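PDB 3CGX: putative nucleotide-diphospho-sugar transferase from Desulfovibrio desulfuricans subsp. desulfuricans, which is a putative nucleotide-diphospho-sugar transferase of the GT-A clan, so it probably transfers a sugar from a nucleotide donor. Local coordinates for residues H93-A98 with I146-D151; R105-G110 with E119-A124; A133-A138 with Q170-K175. All coordinates share one frame; numbering follows the deposited sequence. Where two conformers were deposited one is given.

Contact 1 (H93-A98 with I146-D151); sequences HAMQKA and IGFRKD
A single selenomethionine, Met95, carries the helix side of this contact and meets three consecutive strand residues, Ile146, Gly147 and Phe148. Its chain crosses the Phe148 side chain at about a right angle. The terminal methyl CE lies at the ring edge, near the ring plane, 3.8 Å from Phe148 CD2. The selenium follows the same edge: Met95 SE is 5.3 Å from the Phe148 ring centroid and 84° off the ring normal. This is an edge-on Met-aromatic contact rather than packing over the face. The bend at chi3 (77°) turns CE from the line of the chain toward the strand backbone, where it comes within 4.2 Å of Gly147 CA. Met95 SE also touches the Ile146 branch methyl CG2 at 4.2 Å. No hydrogen bond joins the segments, and all four residues are buried. Phe153 makes an edge-to-face contact with the Phe148 ring, while Val106, Leu108 and Leu8 pack on Met95. The helix and strand segments run 28° apart, with axes 10.6 Å from each other. This is helix-on-sheet packing, with helix 87-100 against a central strand of the mixed sheet, consistent with a GT-A alpha/beta domain.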
loop_
_atom_site.group_PDB
_atom_site.type_symbol
_atom_site.label_atom_id
_atom_site.label_comp_id
_atom_site.label_asym_id
_atom_site.label_seq_id
_atom_site.Cartn_x
_atom_site.Cartn_y
_atom_site.Cartn_z
ATOM N N HIS A 93 -9.026 10.585 -6.728
ATOM C CA HIS A 93 -8.566 11.961 -6.515
ATOM C C HIS A 93 -7.029 12.093 -6.434
ATOM O O HIS A 93 -6.423 13.009 -7.018
ATOM C CB HIS A 93 -9.235 12.558 -5.283
ATOM C CG HIS A 93 -10.718 12.710 -5.434
ATOM N ND1 HIS A 93 -11.591 12.715 -4.360
ATOM C CD2 HIS A 93 -11.492 12.800 -6.549
ATOM C CE1 HIS A 93 -12.831 12.850 -4.806
ATOM N NE2 HIS A 93 -12.800 12.887 -6.130
ATOM N N ALA A 94 -6.389 11.139 -5.777
ATOM C CA ALA A 94 -4.928 11.190 -5.613
ATOM C C ALA A 94 -4.232 10.975 -6.986
ATOM O O ALA A 94 -3.301 11.688 -7.376
ATOM C CB ALA A 94 -4.469 10.162 -4.571
HETATM N N MSE A 95 -4.724 10.012 -7.742
HETATM C CA MSE A 95 -4.145 9.747 -9.058
HETATM C C MSE A 95 -4.401 10.906 -10.041
HETATM O O MSE A 95 -3.510 11.349 -10.793
HETATM C CB MSE A 95 -4.738 8.455 -9.608
HETATM C CG MSE A 95 -4.426 7.251 -8.756
HETATM SE SE MSE A 95 -4.583 5.513 -9.711
HETATM C CE MSE A 95 -2.897 5.752 -10.630
ATOM N N GLN A 96 -5.623 11.418 -9.992
ATOM C CA GLN A 96 -6.032 12.512 -10.854
ATOM C C GLN A 96 -5.164 13.712 -10.584
ATOM O O GLN A 96 -4.720 14.387 -11.496
ATOM C CB GLN A 96 -7.511 12.873 -10.653
ATOM C CG GLN A 96 -7.922 14.013 -11.579
ATOM C CD GLN A 96 -7.909 13.597 -13.046
ATOM O OE1 GLN A 96 -7.082 14.067 -13.823
ATOM N NE2 GLN A 96 -8.800 12.685 -13.413
ATOM N N LYS A 97 -4.880 13.946 -9.316
ATOM C CA LYS A 97 -4.038 15.073 -8.903
ATOM C C LYS A 97 -2.608 14.940 -9.407
ATOM O O LYS A 97 -1.964 15.924 -9.855
ATOM C CB LYS A 97 -4.045 15.181 -7.389
ATOM C CG LYS A 97 -3.023 16.093 -6.775
ATOM C CD LYS A 97 -3.351 17.540 -6.889
ATOM C CE LYS A 97 -2.454 18.339 -5.926
ATOM N NZ LYS A 97 -1.004 17.957 -5.999
ATOM N N ALA A 98 -2.100 13.716 -9.328
ATOM C CA ALA A 98 -0.724 13.428 -9.759
ATOM C C ALA A 98 -0.577 13.660 -11.265
ATOM O O ALA A 98 0.397 14.257 -11.726
ATOM C CB ALA A 98 -0.279 12.005 -9.337
ATOM N N ILE A 146 -2.334 -0.314 -7.922
ATOM C CA ILE A 146 -2.957 0.028 -9.210
ATOM C C ILE A 146 -2.144 1.161 -9.855
ATOM O O ILE A 146 -1.698 2.070 -9.168
ATOM C CB ILE A 146 -4.463 0.397 -9.065
ATOM C CG1 ILE A 146 -5.088 0.511 -10.460
ATOM C CG2 ILE A 146 -4.685 1.638 -8.116
ATOM C CD1 ILE A 146 -6.619 0.431 -10.418
ATOM N N GLY A 147 -1.922 1.090 -11.153
ATOM C CA GLY A 147 -1.196 2.119 -11.882
ATOM C C GLY A 147 -1.710 2.368 -13.267
ATOM O O GLY A 147 -2.309 1.503 -13.887
ATOM N N PHE A 148 -1.449 3.572 -13.743
ATOM C CA PHE A 148 -1.803 4.000 -15.088
ATOM C C PHE A 148 -0.775 4.912 -15.699
ATOM O O PHE A 148 -0.002 5.567 -15.013
ATOM C CB PHE A 148 -3.101 4.846 -15.078
ATOM C CG PHE A 148 -4.345 4.080 -14.755
ATOM C CD1 PHE A 148 -5.066 3.440 -15.753
ATOM C CD2 PHE A 148 -4.811 4.021 -13.457
ATOM C CE1 PHE A 148 -6.238 2.751 -15.432
ATOM C CE2 PHE A 148 -5.972 3.301 -13.133
ATOM C CZ PHE A 148 -6.680 2.683 -14.111
ATOM N N ARG A 149 -0.711 4.904 -17.013
ATOM C CA ARG A 149 0.033 5.943 -17.729
ATOM C C ARG A 149 -1.001 7.059 -18.039
ATOM O O ARG A 149 -2.189 6.769 -18.220
ATOM C CB ARG A 149 0.795 5.398 -18.964
ATOM C CG ARG A 149 0.029 4.511 -19.949
ATOM C CD ARG A 149 0.946 4.266 -21.185
ATOM N NE ARG A 149 0.259 3.672 -22.325
ATOM N N LYS A 150 -0.556 8.319 -18.074
ATOM C CA LYS A 150 -1.467 9.466 -18.088
ATOM C C LYS A 150 -2.512 9.405 -19.188
ATOM O O LYS A 150 -3.682 9.695 -18.973
ATOM C CB LYS A 150 -0.708 10.804 -18.185
ATOM C CG LYS A 150 -1.638 12.046 -18.236
ATOM C CD LYS A 150 -0.900 13.339 -17.801
ATOM C CE LYS A 150 -1.814 14.593 -17.926
ATOM N NZ LYS A 150 -1.171 15.869 -17.404
ATOM N N ASP A 151 -2.088 9.062 -20.395
ATOM C CA ASP A 151 -2.998 9.139 -21.531
ATOM C C ASP A 151 -4.042 8.019 -21.498
ATOM O O ASP A 151 -5.068 8.093 -22.173
ATOM C CB ASP A 151 -2.207 9.177 -22.845
ATOM C CG ASP A 151 -1.405 10.463 -23.001
ATOM O OD1 ASP A 151 -1.936 11.549 -22.655
ATOM O OD2 ASP A 151 -0.252 10.391 -23.473
#

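Contact 2 (R105-G110 with E119-A124); sequences RVVLMG and ELVQKA
Val107 and Met109 of the strand meet Val121 and Ala124 of the helix through apolar side chains alone. The strand begins at Arg105, whose guanidinium group takes no part in this packing. Its NH2 forms a salt bridge with Glu4, and its NH1 bonds to the carbonyl of Leu125, just past the helix segment. Val106 turns to the other face of the sheet and packs on Met95 of helix 87-100.

Val107 points to the helix and spreads its two methyls over Val121 and Ala124, which lie about one helical turn apart. CG2 approaches Val121 CG1 at 4.2 Å. CG1 reaches Ala124 CB at 4.5 Å, a looser touch. The backbones are nearest here, with Val107 CA 7.9 Å from Ala124 CA.

Leu108 again faces helix 87-100. Met109, a selenomethionine, returns to the side of Val107. Its CG sits between the backbone N and the carbonyl carbon (chi1 68°), and the chain then bends at chi3 (-66°). SE and CE therefore both lie against one methyl: Val121 CG2 is 3.8 Å from Met109 SE and 3.9 Å from Met109 CE. The two side chains cross at about a right angle. Val121 thus gives one methyl to each strand residue, CG1 to Val107 and CG2 to Met109. Leu47 of helix 29-47 touches both Met109 and Val121 and extends this apolar layer.

The helix segment runs back at 142° to the strand, as expected for the first half of a beta-alpha-beta crossover. With no hydrogen bond or salt bridge across the segments, the contact rests on van der Waals and hydrophobic packing of buried aliphatic groups and a selenoether.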
loop_
_atom_site.group_PDB
_atom_site.type_symbol
_atom_site.label_atom_id
_atom_site.label_comp_id
_atom_site.label_asym_id
_atom_site.label_seq_id
_atom_site.Cartn_x
_atom_site.Cartn_y
_atom_site.Cartn_z
ATOM N N ARG A 105 3.491 8.649 -15.454
ATOM C CA ARG A 105 3.192 7.322 -14.956
ATOM C C ARG A 105 3.070 7.382 -13.447
ATOM O O ARG A 105 3.929 7.916 -12.769
ATOM C CB ARG A 105 4.309 6.342 -15.311
ATOM C CG ARG A 105 4.447 6.002 -16.817
ATOM C CD ARG A 105 5.722 5.223 -17.026
ATOM N NE ARG A 105 6.861 6.125 -17.136
ATOM C CZ ARG A 105 8.085 5.876 -16.709
ATOM N NH1 ARG A 105 8.372 4.732 -16.112
ATOM N NH2 ARG A 105 9.030 6.794 -16.878
ATOM N N VAL A 106 1.992 6.789 -12.948
ATOM C CA VAL A 106 1.674 6.828 -11.551
ATOM C C VAL A 106 1.219 5.478 -11.035
ATOM O O VAL A 106 0.392 4.829 -11.639
ATOM C CB VAL A 106 0.536 7.876 -11.276
ATOM C CG1 VAL A 106 0.179 7.915 -9.797
ATOM C CG2 VAL A 106 0.940 9.257 -11.788
ATOM N N VAL A 107 1.809 5.060 -9.916
ATOM C CA VAL A 107 1.350 3.859 -9.217
ATOM C C VAL A 107 0.881 4.243 -7.810
ATOM O O VAL A 107 1.465 5.095 -7.135
ATOM C CB VAL A 107 2.414 2.680 -9.180
ATOM C CG1 VAL A 107 2.825 2.242 -10.635
ATOM C CG2 VAL A 107 3.585 3.071 -8.410
ATOM N N LEU A 108 -0.220 3.634 -7.402
ATOM C CA LEU A 108 -0.773 3.847 -6.068
ATOM C C LEU A 108 -0.760 2.494 -5.340
ATOM O O LEU A 108 -1.223 1.489 -5.844
ATOM C CB LEU A 108 -2.174 4.472 -6.179
ATOM C CG LEU A 108 -2.978 4.883 -4.936
ATOM C CD1 LEU A 108 -4.135 5.841 -5.360
ATOM C CD2 LEU A 108 -3.511 3.677 -4.220
HETATM N N MSE A 109 -0.217 2.475 -4.136
HETATM C CA MSE A 109 -0.158 1.264 -3.379
HETATM C C MSE A 109 -0.417 1.478 -1.930
HETATM O O MSE A 109 -0.239 2.580 -1.411
HETATM C CB MSE A 109 1.227 0.669 -3.554
HETATM C CG MSE A 109 2.340 1.455 -2.914
HETATM SE SE MSE A 109 4.071 0.692 -3.569
HETATM C CE MSE A 109 3.981 -1.046 -2.758
ATOM N N GLY A 110 -0.811 0.400 -1.275
ATOM C CA GLY A 110 -1.109 0.435 0.144
ATOM C C GLY A 110 0.094 0.121 1.026
ATOM O O GLY A 110 1.213 -0.105 0.553
ATOM N N GLU A 119 11.839 -3.532 -5.937
ATOM C CA GLU A 119 12.208 -3.675 -7.332
ATOM C C GLU A 119 10.973 -4.014 -8.132
ATOM O O GLU A 119 10.942 -3.762 -9.320
ATOM C CB GLU A 119 13.334 -4.691 -7.585
ATOM C CG GLU A 119 13.164 -6.076 -6.976
ATOM C CD GLU A 119 13.751 -6.216 -5.609
ATOM O OE1 GLU A 119 13.521 -5.337 -4.767
ATOM O OE2 GLU A 119 14.418 -7.245 -5.371
ATOM N N LEU A 120 9.943 -4.592 -7.507
ATOM C CA LEU A 120 8.702 -4.881 -8.268
ATOM C C LEU A 120 7.881 -3.612 -8.550
ATOM O O LEU A 120 7.174 -3.511 -9.541
ATOM C CB LEU A 120 7.827 -5.942 -7.583
ATOM C CG LEU A 120 8.398 -7.370 -7.656
ATOM C CD1 LEU A 120 7.458 -8.373 -6.983
ATOM C CD2 LEU A 120 8.655 -7.743 -9.102
ATOM N N VAL A 121 8.021 -2.649 -7.672
ATOM C CA VAL A 121 7.397 -1.323 -7.861
ATOM C C VAL A 121 8.098 -0.611 -9.004
ATOM O O VAL A 121 7.438 0.024 -9.857
ATOM C CB VAL A 121 7.487 -0.464 -6.589
ATOM C CG1 VAL A 121 6.844 0.942 -6.821
ATOM C CG2 VAL A 121 6.806 -1.169 -5.437
ATOM N N GLN A 122 9.428 -0.712 -9.004
ATOM C CA GLN A 122 10.215 -0.201 -10.127
ATOM C C GLN A 122 9.854 -0.930 -11.428
ATOM O O GLN A 122 9.684 -0.323 -12.485
ATOM C CB GLN A 122 11.693 -0.332 -9.878
ATOM C CG GLN A 122 12.540 0.305 -10.949
ATOM C CD GLN A 122 12.413 1.797 -10.925
ATOM O OE1 GLN A 122 12.758 2.435 -9.926
ATOM N NE2 GLN A 122 11.893 2.372 -12.011
ATOM N N LYS A 123 9.721 -2.236 -11.353
ATOM C CA LYS A 123 9.342 -3.005 -12.526
ATOM C C LYS A 123 7.992 -2.529 -13.073
ATOM O O LYS A 123 7.813 -2.344 -14.299
ATOM C CB LYS A 123 9.296 -4.514 -12.210
ATOM C CG LYS A 123 8.949 -5.373 -13.437
ATOM C CD LYS A 123 9.152 -6.862 -13.109
ATOM C CE LYS A 123 8.795 -7.780 -14.229
ATOM N NZ LYS A 123 7.415 -7.490 -14.686
ATOM N N ALA A 124 7.036 -2.349 -12.179
ATOM C CA ALA A 124 5.713 -1.838 -12.561
ATOM C C ALA A 124 5.815 -0.497 -13.303
ATOM O O ALA A 124 5.183 -0.291 -14.341
ATOM C CB ALA A 124 4.783 -1.716 -11.315
#

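Contact 3 (A133-A138 with Q170-K175); sequences AAIGPA and QPTVEK
Ile135 reaches helix 169-178 with two different methyls, one for each of two consecutive helix residues. Its terminal CD1 lies 3.8 Å from Thr172 CG2. Its branch methyl CG2 lies 4.2 Å from Val173 CG1. The isoleucine crosses the valine at about a right angle and the threonine more obliquely. With CG1 anti to the backbone N (chi1 -162°), CD1 extends to Thr172 while CG2 is left for Val173.

Thr172 presents its methyl to the strand and uses its hydroxyl elsewhere. OG1 sits beside its own backbone N (chi1 -63°) and is hydrogen-bonded to the carbonyl of Val168, one turn back. That bond holds the side-chain rotation that offers CG2 to Ile135. The backbones come nearest at Ile135 CA and Val173 CA, 8.3 Å from each other. Around this pair, Tyr143 touches both Ile135 and Thr172, and Tyr169 and Met176 of the same helix also pack on Ile135.

The contact is small and apolar across the two segments. It sets helix 169-178 against strand 133-137, which lies in the sheet between strand 143-149 and strand 183-185 at one edge of the sheet.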
loop_
_atom_site.group_PDB
_atom_site.type_symbol
_atom_site.label_atom_id
_atom_site.label_comp_id
_atom_site.label_asym_id
_atom_site.label_seq_id
_atom_site.Cartn_x
_atom_site.Cartn_y
_atom_site.Cartn_z
ATOM N N ALA A 133 -2.180 0.074 -18.062
ATOM C CA ALA A 133 -2.447 -0.063 -16.629
ATOM C C ALA A 133 -1.716 -1.241 -16.028
ATOM O O ALA A 133 -1.244 -2.136 -16.726
ATOM C CB ALA A 133 -3.956 -0.199 -16.379
ATOM N N ALA A 134 -1.574 -1.173 -14.713
ATOM C CA ALA A 134 -0.980 -2.210 -13.907
ATOM C C ALA A 134 -1.834 -2.443 -12.643
ATOM O O ALA A 134 -2.475 -1.531 -12.102
ATOM C CB ALA A 134 0.454 -1.828 -13.529
ATOM N N ILE A 135 -1.856 -3.679 -12.185
ATOM C CA ILE A 135 -2.651 -4.041 -10.998
ATOM C C ILE A 135 -2.009 -5.215 -10.280
ATOM O O ILE A 135 -1.509 -6.131 -10.921
ATOM C CB ILE A 135 -4.124 -4.349 -11.392
ATOM C CG1 ILE A 135 -5.028 -4.283 -10.133
ATOM C CG2 ILE A 135 -4.221 -5.716 -12.207
ATOM C CD1 ILE A 135 -6.540 -4.120 -10.445
ATOM N N GLY A 136 -1.959 -5.151 -8.946
ATOM C CA GLY A 136 -1.422 -6.238 -8.176
ATOM C C GLY A 136 -2.525 -6.839 -7.328
ATOM O O GLY A 136 -3.105 -6.154 -6.464
ATOM N N PRO A 137 -2.842 -8.107 -7.598
ATOM C CA PRO A 137 -3.890 -8.830 -6.859
ATOM C C PRO A 137 -3.449 -9.178 -5.460
ATOM O O PRO A 137 -2.333 -9.646 -5.253
ATOM C CB PRO A 137 -4.089 -10.107 -7.678
ATOM C CG PRO A 137 -3.352 -9.868 -9.003
ATOM C CD PRO A 137 -2.268 -8.923 -8.673
ATOM N N ALA A 138 -4.345 -8.942 -4.505
ATOM C CA ALA A 138 -4.131 -9.339 -3.112
ATOM C C ALA A 138 -4.871 -10.661 -2.865
ATOM O O ALA A 138 -5.864 -10.952 -3.529
ATOM C CB ALA A 138 -4.633 -8.241 -2.149
ATOM N N GLN A 170 -11.748 -8.391 -9.471
ATOM C CA GLN A 170 -12.353 -8.874 -10.732
ATOM C C GLN A 170 -13.208 -7.798 -11.396
ATOM O O GLN A 170 -13.069 -7.523 -12.598
ATOM C CB GLN A 170 -13.137 -10.175 -10.506
ATOM C CG GLN A 170 -12.214 -11.384 -10.355
ATOM C CD GLN A 170 -11.447 -11.693 -11.647
ATOM O OE1 GLN A 170 -11.911 -11.382 -12.760
ATOM N NE2 GLN A 170 -10.278 -12.327 -11.505
ATOM N N PRO A 171 -14.117 -7.187 -10.634
ATOM C CA PRO A 171 -14.909 -6.105 -11.230
ATOM C C PRO A 171 -13.990 -5.025 -11.790
ATOM O O PRO A 171 -14.292 -4.409 -12.798
ATOM C CB PRO A 171 -15.707 -5.536 -10.048
ATOM C CG PRO A 171 -15.551 -6.480 -8.938
ATOM C CD PRO A 171 -14.463 -7.455 -9.231
ATOM N N THR A 172 -12.850 -4.806 -11.128
ATOM C CA THR A 172 -11.916 -3.767 -11.575
ATOM C C THR A 172 -11.272 -4.170 -12.895
ATOM O O THR A 172 -11.257 -3.386 -13.855
ATOM C CB THR A 172 -10.870 -3.437 -10.499
ATOM O OG1 THR A 172 -11.520 -2.905 -9.330
ATOM C CG2 THR A 172 -9.850 -2.417 -11.014
ATOM N N VAL A 173 -10.772 -5.397 -12.954
ATOM C CA VAL A 173 -10.087 -5.872 -14.156
ATOM C C VAL A 173 -11.118 -5.942 -15.278
ATOM O O VAL A 173 -10.802 -5.728 -16.434
ATOM C CB VAL A 173 -9.354 -7.218 -13.946
ATOM C CG1 VAL A 173 -8.086 -7.017 -13.094
ATOM C CG2 VAL A 173 -10.251 -8.243 -13.315
ATOM N N GLU A 174 -12.368 -6.158 -14.888
ATOM C CA GLU A 174 -13.480 -6.216 -15.852
ATOM C C GLU A 174 -13.705 -4.811 -16.454
ATOM O O GLU A 174 -13.765 -4.665 -17.672
ATOM C CB GLU A 174 -14.749 -6.776 -15.199
ATOM N N LYS A 175 -13.784 -3.786 -15.602
ATOM C CA LYS A 175 -13.922 -2.394 -16.062
ATOM C C LYS A 175 -12.741 -2.008 -16.941
ATOM O O LYS A 175 -12.902 -1.288 -17.922
ATOM C CB LYS A 175 -14.055 -1.419 -14.885
ATOM C CG LYS A 175 -15.455 -1.393 -14.258
ATOM C CD LYS A 175 -15.508 -0.768 -12.867
ATOM C CE LYS A 175 -16.978 -0.468 -12.483
ATOM N NZ LYS A 175 -17.129 -0.290 -11.001
#

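In the fold
All three contacts pack helices on one mixed sheet, in which strands 105-109, 143-149 and 133-137 are neighbours in that order. Contacts 1 and 3 lie on one face and contact 2 on the other. Contacts 1 and 2 have centres about 12 Å apart and are joined by probable backbone hydrogen bonds: Leu108 N lies 2.8 Å from Ile146 O, and Phe148 N lies 3.1 Å from Val106 O. Contacts 1 and 3, about 15 Å apart between centres, join where Gly147 N meets Ala134 O at 2.8 Å. Contacts 2 and 3 do not touch; their nearest atoms are about 5 Å apart. Helix 118-127 nonetheless leads from strand 105-109 to strand 133-137, completing a beta-alpha-beta crossover past strand 143-149.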